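Local coordinates for electron transfer flavoprotein, beta subunit (Thermotoga maritima, PDB 7KOE) that probably carries electrons as the FAD-binding beta subunit of an electron transfer flavoprotein, at residues K170-V175 and I185-P190. Sequence-based numbering, arbitrary orientation.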
loop_
_atom_site.group_PDB
_atom_site.type_symbol
_atom_site.label_atom_id
_atom_site.label_comp_id
_atom_site.label_asym_id
_atom_site.label_seq_id
_atom_site.Cartn_x
_atom_site.Cartn_y
_atom_site.Cartn_z
ATOM N N LYS A 170 -54.845 -7.070 -40.467
ATOM C CA LYS A 170 -53.430 -6.668 -40.239
ATOM C C LYS A 170 -53.400 -5.239 -39.685
ATOM O O LYS A 170 -52.611 -4.424 -40.193
ATOM C CB LYS A 170 -52.614 -6.788 -41.530
ATOM C CG LYS A 170 -51.246 -7.442 -41.380
ATOM C CD LYS A 170 -51.146 -8.360 -40.180
ATOM C CE LYS A 170 -51.754 -9.725 -40.422
ATOM N NZ LYS A 170 -50.849 -10.815 -39.989
ATOM N N GLU A 171 -54.242 -4.960 -38.687
ATOM C CA GLU A 171 -54.312 -3.617 -38.054
ATOM C C GLU A 171 -54.853 -3.792 -36.633
ATOM O O GLU A 171 -55.845 -4.524 -36.473
ATOM C CB GLU A 171 -55.198 -2.681 -38.877
ATOM C CG GLU A 171 -56.665 -3.069 -38.872
ATOM C CD GLU A 171 -57.497 -2.359 -39.926
ATOM O OE1 GLU A 171 -56.947 -1.477 -40.614
ATOM O OE2 GLU A 171 -58.692 -2.690 -40.056
ATOM N N MET A 172 -54.225 -3.145 -35.649
ATOM C CA MET A 172 -54.674 -3.306 -34.241
ATOM C C MET A 172 -54.810 -1.944 -33.552
ATOM O O MET A 172 -54.104 -1.001 -33.943
ATOM C CB MET A 172 -53.702 -4.190 -33.457
ATOM C CG MET A 172 -53.220 -3.566 -32.167
ATOM S SD MET A 172 -51.562 -4.136 -31.731
ATOM C CE MET A 172 -50.572 -3.106 -32.811
ATOM N N VAL A 173 -55.689 -1.892 -32.549
ATOM C CA VAL A 173 -56.005 -0.714 -31.749
ATOM C C VAL A 173 -55.260 -0.801 -30.426
ATOM O O VAL A 173 -55.465 -1.733 -29.640
ATOM C CB VAL A 173 -57.517 -0.557 -31.533
ATOM C CG1 VAL A 173 -57.796 0.477 -30.460
ATOM C CG2 VAL A 173 -58.160 -0.110 -32.818
ATOM N N ILE A 174 -54.392 0.175 -30.193
ATOM C CA ILE A 174 -53.680 0.323 -28.939
ATOM C C ILE A 174 -54.269 1.521 -28.208
ATOM O O ILE A 174 -55.138 2.218 -28.721
ATOM C CB ILE A 174 -52.171 0.501 -29.160
ATOM C CG1 ILE A 174 -51.901 1.873 -29.771
ATOM C CG2 ILE A 174 -51.662 -0.571 -30.083
ATOM C CD1 ILE A 174 -50.511 2.381 -29.548
ATOM N N VAL A 175 -53.809 1.742 -26.980
ATOM C CA VAL A 175 -54.142 2.944 -26.215
ATOM C C VAL A 175 -52.810 3.552 -25.783
ATOM O O VAL A 175 -52.232 3.171 -24.763
ATOM C CB VAL A 175 -55.048 2.657 -25.013
ATOM C CG1 VAL A 175 -55.358 3.925 -24.266
ATOM C CG2 VAL A 175 -56.345 2.033 -25.462
ATOM N N ILE A 185 -55.645 4.328 -30.898
ATOM C CA ILE A 185 -54.980 4.528 -32.180
ATOM C C ILE A 185 -55.128 3.253 -32.994
ATOM O O ILE A 185 -54.723 2.180 -32.541
ATOM C CB ILE A 185 -53.493 4.876 -32.003
ATOM C CG1 ILE A 185 -53.314 6.289 -31.458
ATOM C CG2 ILE A 185 -52.751 4.746 -33.308
ATOM C CD1 ILE A 185 -51.881 6.633 -31.173
ATOM N N ARG A 186 -55.689 3.366 -34.196
ATOM C CA ARG A 186 -55.743 2.234 -35.122
ATOM C C ARG A 186 -54.397 2.134 -35.820
ATOM O O ARG A 186 -54.167 2.748 -36.860
ATOM C CB ARG A 186 -56.859 2.402 -36.144
ATOM C CG ARG A 186 -58.250 2.404 -35.571
ATOM C CD ARG A 186 -59.295 2.172 -36.645
ATOM N NE ARG A 186 -59.305 0.782 -37.089
ATOM C CZ ARG A 186 -60.037 -0.173 -36.527
ATOM N NH1 ARG A 186 -59.984 -1.410 -36.994
ATOM N NH2 ARG A 186 -60.824 0.111 -35.497
ATOM N N LEU A 187 -53.494 1.350 -35.246
ATOM C CA LEU A 187 -52.224 1.098 -35.905
ATOM C C LEU A 187 -52.413 0.156 -37.081
ATOM O O LEU A 187 -53.284 -0.713 -37.075
ATOM C CB LEU A 187 -51.223 0.497 -34.929
ATOM C CG LEU A 187 -50.468 1.456 -34.023
ATOM C CD1 LEU A 187 -49.301 0.716 -33.480
ATOM C CD2 LEU A 187 -49.995 2.670 -34.779
ATOM N N LYS A 188 -51.579 0.329 -38.096
ATOM C CA LYS A 188 -51.597 -0.516 -39.280
ATOM C C LYS A 188 -50.388 -1.436 -39.230
ATOM O O LYS A 188 -49.248 -0.963 -39.236
ATOM C CB LYS A 188 -51.585 0.326 -40.554
ATOM C CG LYS A 188 -51.593 -0.488 -41.836
ATOM C CD LYS A 188 -52.907 -1.222 -42.019
ATOM C CE LYS A 188 -52.878 -2.099 -43.256
ATOM N NZ LYS A 188 -52.739 -1.296 -44.502
ATOM N N LEU A 189 -50.638 -2.740 -39.165
ATOM C CA LEU A 189 -49.545 -3.699 -39.169
ATOM C C LEU A 189 -48.903 -3.746 -40.555
ATOM O O LEU A 189 -49.610 -3.702 -41.565
ATOM C CB LEU A 189 -50.037 -5.088 -38.767
ATOM C CG LEU A 189 -50.587 -5.256 -37.349
ATOM C CD1 LEU A 189 -50.673 -6.729 -36.997
ATOM C CD2 LEU A 189 -49.751 -4.509 -36.323
ATOM N N PRO A 190 -47.567 -3.841 -40.643
ATOM C CA PRO A 190 -46.544 -4.021 -39.606
ATOM C C PRO A 190 -46.250 -2.781 -38.774
ATOM O O PRO A 190 -46.005 -1.713 -39.324
ATOM C CB PRO A 190 -45.303 -4.408 -40.411
ATOM C CG PRO A 190 -45.782 -4.697 -41.792
ATOM C CD PRO A 190 -46.961 -3.830 -41.979
#
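R186 reaches V173 and E171 because its CG stands anti to the carbonyl carbon (chi1 -64°) and the chain then bends at chi3 (73°), folding the guanidinium back over the neighbouring strand. V173 turns CG2 to the same side, and this methyl lies 3.7 Å from R186 CG and under one face of the guanidinium. The carboxylate of E171 meets the group at its edge, the two planes nearly perpendicular, and makes a loose and somewhat doubtful salt bridge, OE2 to NH1 at 3.6 Å, since the position of OE2 is not securely defined. Arginine suits this position because its methylenes can cover a valine while its charged end carries on to the carboxylates of E171 and, through NH2, E164. A leucine in place of R186 would probably leave E171 and E164 without this cationic partner.

Beneath these side chains the backbones pair as an antiparallel hairpin. M172 and L187 form one hydrogen-bonded pair, M172 N to L187 O at 3.0 Å and a weak return bond; I174 and I185 form the next, I174 N to I185 O and I185 N to I174 O each spanning 3.1 Å. Past the end of the regular pairing, L189 N still bonds K170 O, 2.8 Å away.

The other face is lined by M172, I174, I185 and L187, apolar and buried side chains that suit an interior position. The flexible M172 places CE 3.9 Å from L189 CD2 and also near L187 CD1, while I174 lies alongside I185. At the hairpin's open end K170 lays its methylenes against L189, CD to CD1 at 3.6 Å, and sends NZ on to D127.

M172, I174 and L187 pack on L193 of strand 191-195. Strand 171-177 also pairs with strand 154-162, and I185 and R186 pair antiparallel with a strand of the neighbouring Electron transfer flavoprotein chain, carrying the sheet across the subunit interface.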